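Local coordinates for protein polyphosphate kinase (Porphyromonas gingivalis, PDB 2O8R) that probably catalyses the reversible transfer of the terminal phosphate of ATP onto a growing chain of polyphosphate, at residues Y230-S235 and G273-E278; L375-V380 and V400-E405. The protein carries 3 engineered substitutions. All coordinates share one frame; numbering follows the deposited sequence.

Contact 1 of 2, residues Y230-S235 and G273-E278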
loop_
_atom_site.group_PDB
_atom_site.type_symbol
_atom_site.label_atom_id
_atom_site.label_comp_id
_atom_site.label_asym_id
_atom_site.label_seq_id
_atom_site.Cartn_x
_atom_site.Cartn_y
_atom_site.Cartn_z
ATOM N N TYR A 230 24.482 0.012 21.610
ATOM C CA TYR A 230 25.088 0.053 20.285
ATOM C C TYR A 230 24.064 -0.394 19.253
ATOM O O TYR A 230 23.328 -1.365 19.475
ATOM C CB TYR A 230 26.297 -0.871 20.221
ATOM C CG TYR A 230 27.115 -0.947 21.495
ATOM C CD1 TYR A 230 28.254 -0.161 21.661
ATOM C CD2 TYR A 230 26.757 -1.817 22.530
ATOM C CE1 TYR A 230 29.008 -0.237 22.814
ATOM C CE2 TYR A 230 27.505 -1.892 23.692
ATOM C CZ TYR A 230 28.633 -1.102 23.827
ATOM O OH TYR A 230 29.383 -1.175 24.977
ATOM N N SER A 231 24.007 0.329 18.137
ATOM C CA SER A 231 23.069 0.019 17.068
ATOM C C SER A 231 23.627 -1.143 16.289
ATOM O O SER A 231 24.820 -1.179 15.976
ATOM C CB SER A 231 22.869 1.210 16.126
ATOM O OG SER A 231 22.414 2.349 16.827
ATOM N N ILE A 232 22.760 -2.101 15.993
ATOM C CA ILE A 232 23.121 -3.217 15.146
ATOM C C ILE A 232 22.114 -3.387 14.017
ATOM O O ILE A 232 20.999 -2.873 14.083
ATOM C CB ILE A 232 23.238 -4.529 15.941
ATOM C CG1 ILE A 232 21.956 -4.790 16.744
ATOM C CG2 ILE A 232 24.479 -4.499 16.831
ATOM C CD1 ILE A 232 21.854 -6.185 17.309
ATOM N N LYS A 233 22.533 -4.118 12.990
ATOM C CA LYS A 233 21.732 -4.402 11.809
ATOM C C LYS A 233 22.252 -5.701 11.205
ATOM O O LYS A 233 23.464 -5.914 11.123
ATOM C CB LYS A 233 21.883 -3.255 10.812
ATOM C CG LYS A 233 21.369 -3.515 9.399
ATOM C CD LYS A 233 21.703 -2.328 8.500
ATOM C CE LYS A 233 21.628 -2.682 7.029
ATOM N NZ LYS A 233 20.230 -2.866 6.564
ATOM N N VAL A 234 21.348 -6.576 10.795
ATOM C CA VAL A 234 21.750 -7.780 10.086
ATOM C C VAL A 234 21.049 -7.810 8.742
ATOM O O VAL A 234 19.868 -7.512 8.665
ATOM C CB VAL A 234 21.470 -9.069 10.928
ATOM C CG1 VAL A 234 20.074 -9.064 11.502
ATOM C CG2 VAL A 234 21.708 -10.332 10.121
ATOM N N SER A 235 21.787 -8.105 7.675
ATOM C CA SER A 235 21.158 -8.461 6.401
ATOM C C SER A 235 21.212 -9.969 6.303
ATOM O O SER A 235 22.235 -10.567 6.641
ATOM C CB SER A 235 21.903 -7.862 5.208
ATOM O OG SER A 235 22.225 -6.498 5.402
ATOM N N GLY A 273 30.974 0.672 15.564
ATOM C CA GLY A 273 32.352 0.259 15.848
ATOM C C GLY A 273 32.894 0.429 17.259
ATOM O O GLY A 273 33.894 -0.194 17.615
ATOM N N ARG A 274 32.236 1.262 18.064
ATOM C CA ARG A 274 32.591 1.421 19.472
ATOM C C ARG A 274 32.292 0.150 20.270
ATOM O O ARG A 274 32.657 0.060 21.438
ATOM C CB ARG A 274 31.824 2.592 20.102
ATOM C CG ARG A 274 32.148 3.964 19.544
ATOM C CD ARG A 274 31.079 4.993 19.918
ATOM N NE ARG A 274 31.406 5.747 21.129
ATOM C CZ ARG A 274 31.997 6.944 21.141
ATOM N NH1 ARG A 274 32.338 7.536 20.001
ATOM N NH2 ARG A 274 32.247 7.553 22.298
HETATM N N MSE A 275 31.627 -0.819 19.640
HETATM C CA MSE A 275 31.171 -2.022 20.326
HETATM C C MSE A 275 32.327 -2.964 20.593
HETATM O O MSE A 275 33.047 -3.330 19.662
HETATM C CB MSE A 275 30.131 -2.748 19.486
HETATM C CG MSE A 275 29.065 -3.439 20.294
HETATM SE SE MSE A 275 27.998 -4.680 19.246
HETATM C CE MSE A 275 26.333 -4.628 20.204
ATOM N N PRO A 276 32.524 -3.343 21.870
ATOM C CA PRO A 276 33.491 -4.375 22.258
ATOM C C PRO A 276 33.101 -5.744 21.704
ATOM O O PRO A 276 31.919 -6.006 21.484
ATOM C CB PRO A 276 33.406 -4.379 23.789
ATOM C CG PRO A 276 32.813 -3.052 24.146
ATOM C CD PRO A 276 31.848 -2.766 23.046
ATOM N N ASP A 277 34.088 -6.608 21.478
ATOM C CA ASP A 277 33.825 -7.915 20.860
ATOM C C ASP A 277 33.129 -8.890 21.802
ATOM O O ASP A 277 32.458 -9.818 21.343
ATOM C CB ASP A 277 35.107 -8.539 20.301
ATOM C CG ASP A 277 35.904 -7.571 19.453
ATOM O OD1 ASP A 277 36.341 -6.530 19.991
ATOM O OD2 ASP A 277 36.103 -7.852 18.254
ATOM N N GLU A 278 33.281 -8.675 23.110
ATOM C CA GLU A 278 32.607 -9.508 24.104
ATOM C C GLU A 278 31.099 -9.493 23.882
ATOM O O GLU A 278 30.444 -10.536 23.940
ATOM C CB GLU A 278 32.924 -9.059 25.531
ATOM C CG GLU A 278 34.389 -9.137 25.909
ATOM C CD GLU A 278 35.058 -7.780 25.911
ATOM O OE1 GLU A 278 34.816 -6.997 26.855
ATOM O OE2 GLU A 278 35.836 -7.500 24.975
#

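Contact 2 of 2, residues L375-V380 and V400-E405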
loop_
_atom_site.group_PDB
_atom_site.type_symbol
_atom_site.label_atom_id
_atom_site.label_comp_id
_atom_site.label_asym_id
_atom_site.label_seq_id
_atom_site.Cartn_x
_atom_site.Cartn_y
_atom_site.Cartn_z
ATOM N N LEU A 375 -0.417 -6.592 -24.086
ATOM C CA LEU A 375 0.794 -5.970 -23.545
ATOM C C LEU A 375 1.588 -6.808 -22.526
ATOM O O LEU A 375 1.102 -7.792 -21.941
ATOM C CB LEU A 375 0.493 -4.575 -22.986
ATOM C CG LEU A 375 0.283 -4.391 -21.484
ATOM C CD1 LEU A 375 0.405 -2.918 -21.119
ATOM C CD2 LEU A 375 -1.057 -4.934 -21.089
ATOM N N THR A 376 2.831 -6.404 -22.326
ATOM C CA THR A 376 3.652 -7.041 -21.332
ATOM C C THR A 376 3.620 -6.184 -20.067
ATOM O O THR A 376 3.341 -4.996 -20.142
ATOM C CB THR A 376 5.077 -7.256 -21.863
ATOM O OG1 THR A 376 5.583 -6.024 -22.385
ATOM C CG2 THR A 376 5.068 -8.272 -22.987
ATOM N N GLN A 377 3.874 -6.801 -18.914
ATOM C CA GLN A 377 3.891 -6.128 -17.609
ATOM C C GLN A 377 4.850 -6.875 -16.678
ATOM O O GLN A 377 4.814 -8.110 -16.629
ATOM C CB GLN A 377 2.488 -6.147 -16.995
ATOM C CG GLN A 377 1.673 -4.874 -17.174
ATOM C CD GLN A 377 1.652 -3.991 -15.930
ATOM O OE1 GLN A 377 0.845 -3.064 -15.828
ATOM N NE2 GLN A 377 2.536 -4.278 -14.977
ATOM N N TYR A 378 5.708 -6.148 -15.955
ATOM C CA TYR A 378 6.636 -6.795 -15.012
ATOM C C TYR A 378 5.891 -7.646 -13.983
ATOM O O TYR A 378 6.113 -8.852 -13.898
ATOM C CB TYR A 378 7.538 -5.784 -14.305
ATOM C CG TYR A 378 8.359 -6.394 -13.179
ATOM C CD1 TYR A 378 9.365 -7.321 -13.441
ATOM C CD2 TYR A 378 8.131 -6.039 -11.852
ATOM C CE1 TYR A 378 10.115 -7.882 -12.416
ATOM C CE2 TYR A 378 8.876 -6.594 -10.817
ATOM C CZ TYR A 378 9.869 -7.515 -11.104
ATOM O OH TYR A 378 10.608 -8.070 -10.078
ATOM N N ARG A 379 5.005 -7.000 -13.225
ATOM C CA ARG A 379 4.096 -7.667 -12.299
ATOM C C ARG A 379 2.678 -7.172 -12.510
ATOM O O ARG A 379 2.465 -6.101 -13.073
ATOM C CB ARG A 379 4.470 -7.337 -10.853
ATOM C CG ARG A 379 5.438 -8.286 -10.190
ATOM C CD ARG A 379 5.411 -8.122 -8.678
ATOM N NE ARG A 379 5.689 -6.746 -8.272
ATOM C CZ ARG A 379 6.851 -6.320 -7.790
ATOM N NH1 ARG A 379 7.862 -7.164 -7.636
ATOM N NH2 ARG A 379 7.003 -5.045 -7.453
ATOM N N VAL A 380 1.710 -7.964 -12.055
ATOM C CA VAL A 380 0.384 -7.442 -11.719
ATOM C C VAL A 380 0.187 -7.571 -10.206
ATOM O O VAL A 380 -0.020 -8.662 -9.681
ATOM C CB VAL A 380 -0.768 -8.101 -12.527
ATOM C CG1 VAL A 380 -0.445 -9.545 -12.862
ATOM C CG2 VAL A 380 -2.096 -7.983 -11.771
ATOM N N VAL A 400 -8.404 -8.865 -24.492
ATOM C CA VAL A 400 -7.319 -8.242 -23.717
ATOM C C VAL A 400 -6.385 -9.267 -23.061
ATOM O O VAL A 400 -6.799 -10.014 -22.173
ATOM C CB VAL A 400 -7.858 -7.262 -22.647
ATOM C CG1 VAL A 400 -6.708 -6.625 -21.881
ATOM C CG2 VAL A 400 -8.723 -6.182 -23.278
ATOM N N SER A 401 -5.127 -9.302 -23.496
ATOM C CA SER A 401 -4.142 -10.218 -22.906
ATOM C C SER A 401 -3.010 -9.468 -22.216
ATOM O O SER A 401 -2.517 -8.472 -22.742
ATOM C CB SER A 401 -3.535 -11.120 -23.971
ATOM O OG SER A 401 -4.347 -11.128 -25.126
ATOM N N VAL A 402 -2.601 -9.945 -21.040
ATOM C CA VAL A 402 -1.436 -9.384 -20.344
ATOM C C VAL A 402 -0.412 -10.474 -20.044
ATOM O O VAL A 402 -0.700 -11.416 -19.300
ATOM C CB VAL A 402 -1.818 -8.698 -19.027
ATOM C CG1 VAL A 402 -0.591 -8.128 -18.340
ATOM C CG2 VAL A 402 -2.842 -7.611 -19.252
ATOM N N PHE A 403 0.780 -10.335 -20.629
ATOM C CA PHE A 403 1.870 -11.292 -20.443
ATOM C C PHE A 403 2.787 -10.784 -19.386
ATOM O O PHE A 403 3.418 -9.743 -19.568
ATOM C CB PHE A 403 2.643 -11.511 -21.742
ATOM C CG PHE A 403 1.851 -12.231 -22.781
ATOM C CD1 PHE A 403 1.966 -13.598 -22.927
ATOM C CD2 PHE A 403 0.948 -11.544 -23.579
ATOM C CE1 PHE A 403 1.201 -14.270 -23.870
ATOM C CE2 PHE A 403 0.186 -12.209 -24.514
ATOM C CZ PHE A 403 0.313 -13.573 -24.663
ATOM N N VAL A 404 2.857 -11.527 -18.284
ATOM C CA VAL A 404 3.562 -11.091 -17.079
ATOM C C VAL A 404 4.792 -11.953 -16.818
ATOM O O VAL A 404 4.682 -13.183 -16.663
ATOM C CB VAL A 404 2.647 -11.156 -15.826
ATOM C CG1 VAL A 404 3.322 -10.496 -14.639
ATOM C CG2 VAL A 404 1.294 -10.518 -16.092
ATOM N N GLU A 405 5.952 -11.304 -16.733
ATOM C CA GLU A 405 7.231 -12.011 -16.601
ATOM C C GLU A 405 7.542 -12.623 -15.231
ATOM O O GLU A 405 8.611 -13.212 -15.054
ATOM C CB GLU A 405 8.396 -11.119 -17.028
ATOM C CG GLU A 405 8.522 -9.804 -16.274
ATOM C CD GLU A 405 9.841 -9.082 -16.545
ATOM O OE1 GLU A 405 10.906 -9.589 -16.124
ATOM O OE2 GLU A 405 9.811 -7.994 -17.164
#

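Contact 1 of 2, residues Y230-S235 and G273-E278
Arg274 reaches the aromatic ring of Tyr230 through its backbone: its carbonyl O lies 3.9 Å from Tyr230 CE1, an oblique approach to the ring, while its guanidinium group extends off from strand 225-235. The main partner is the next residue, Met275, present as selenomethionine. Its CG sits over one face of the Tyr230 ring, 3.6 Å from the ring centroid and only 20° off the normal, a CH-pi contact displaced toward the rim near Tyr230 CG. The chain runs on extended from there, which carries SE past the ring to 5.0 Å from the centroid. That is an oblique Met-aromatic contact, at 35° to the normal. The terminal methyl lies alongside the base of the tyrosine, with Met275 CE 3.8 Å from Tyr230 CB, and also meets Ile232, whose CG2 is 3.9 Å from the same CE. In Tyr230, chi1 of -36° turns the ring away from its own carbonyl carbon and over the methionine. Pro276, the N-cap residue of helix 277-283, closes the far end, its CD standing 3.7 Å from Tyr230 CZ and the two side chains crossing at about a right angle.

Tyr230 also touches Arg167 and Asp272, and Met275 touches Ala165, so the turn after strand 268-272 packs against the central strands of the middle-domain sheet. No hydrogen bond links the two segments, and the turn, leading directly into helix 277-283, meets strand 225-235 through dispersion and weakly polar contacts with the ring.

Contact 2 of 2, residues L375-V380 and V400-E405
Leu375 and Val402 lie side by side on one face of a parallel pair of strands, with Leu375 CD2 3.7 Å from Val402 CG2. Gln377 adds the aliphatic part of its chain to this face, its CB 3.9 Å from Val402 CG1. The Leu375 backbone bonds to both flanking residues: its N donates to Ser401 O at 3.1 Å, and its O accepts from Phe403 N at 2.9 Å. The ladder continues with Gln377 N donating to Phe403 O and frays in a weak bond from Glu405 N to Gln377 O. Leu375 also touches Leu390 of helix 385-395, the helix that completes this beta-alpha-beta crossover.

Val404 follows on the same face, where the chain of Tyr378 to Val380 bends over it. With CG1 anti to its backbone N (chi1 -171°), that methyl is set against the carbonyls of Gln377 and Tyr378, while CG2 meets Val380 CG1 at 3.8 Å.

Tyr378 lies beyond the end of the strand. Glu405 CD comes to 3.6 Å from Tyr378 CD1, at the edge of the ring, with carboxylate and ring planes 77° apart. Tyr378 CE2 lies over one face of the guanidinium of Arg379, a residue predicted to bind magnesium.

The side chain of Glu405 is about 4 Å from that of His439, the predicted phosphohistidine, and about 5 Å from a bound sulfate. The chemistry thus passes from a regular ladder and a mostly apolar face to a polar end, where the carboxylate meets the slightly positive C-H edge of the tyrosine and pairs weakly, at long range, with Lys441.

Overall arrangement
Both contacts are largely buried, yet they lie on opposite sides of the chain's centre, with centres about 44 Å apart and nearest atoms about 19 Å apart. Contact 1 belongs to the middle domain and lies away from the predicted sites; contact 2 belongs to the first C-terminal domain, of the phospholipase D clan, and ends beside the predicted active site. The elements they hold differ accordingly: one sets a turn against a strand, the other aligns two neighbouring strands of a sheet. Each includes a tyrosine, but Tyr230 offers a ring face to an apolar chain, whereas Tyr378 turns an edge to a carboxylate. The two share no secondary-structure element.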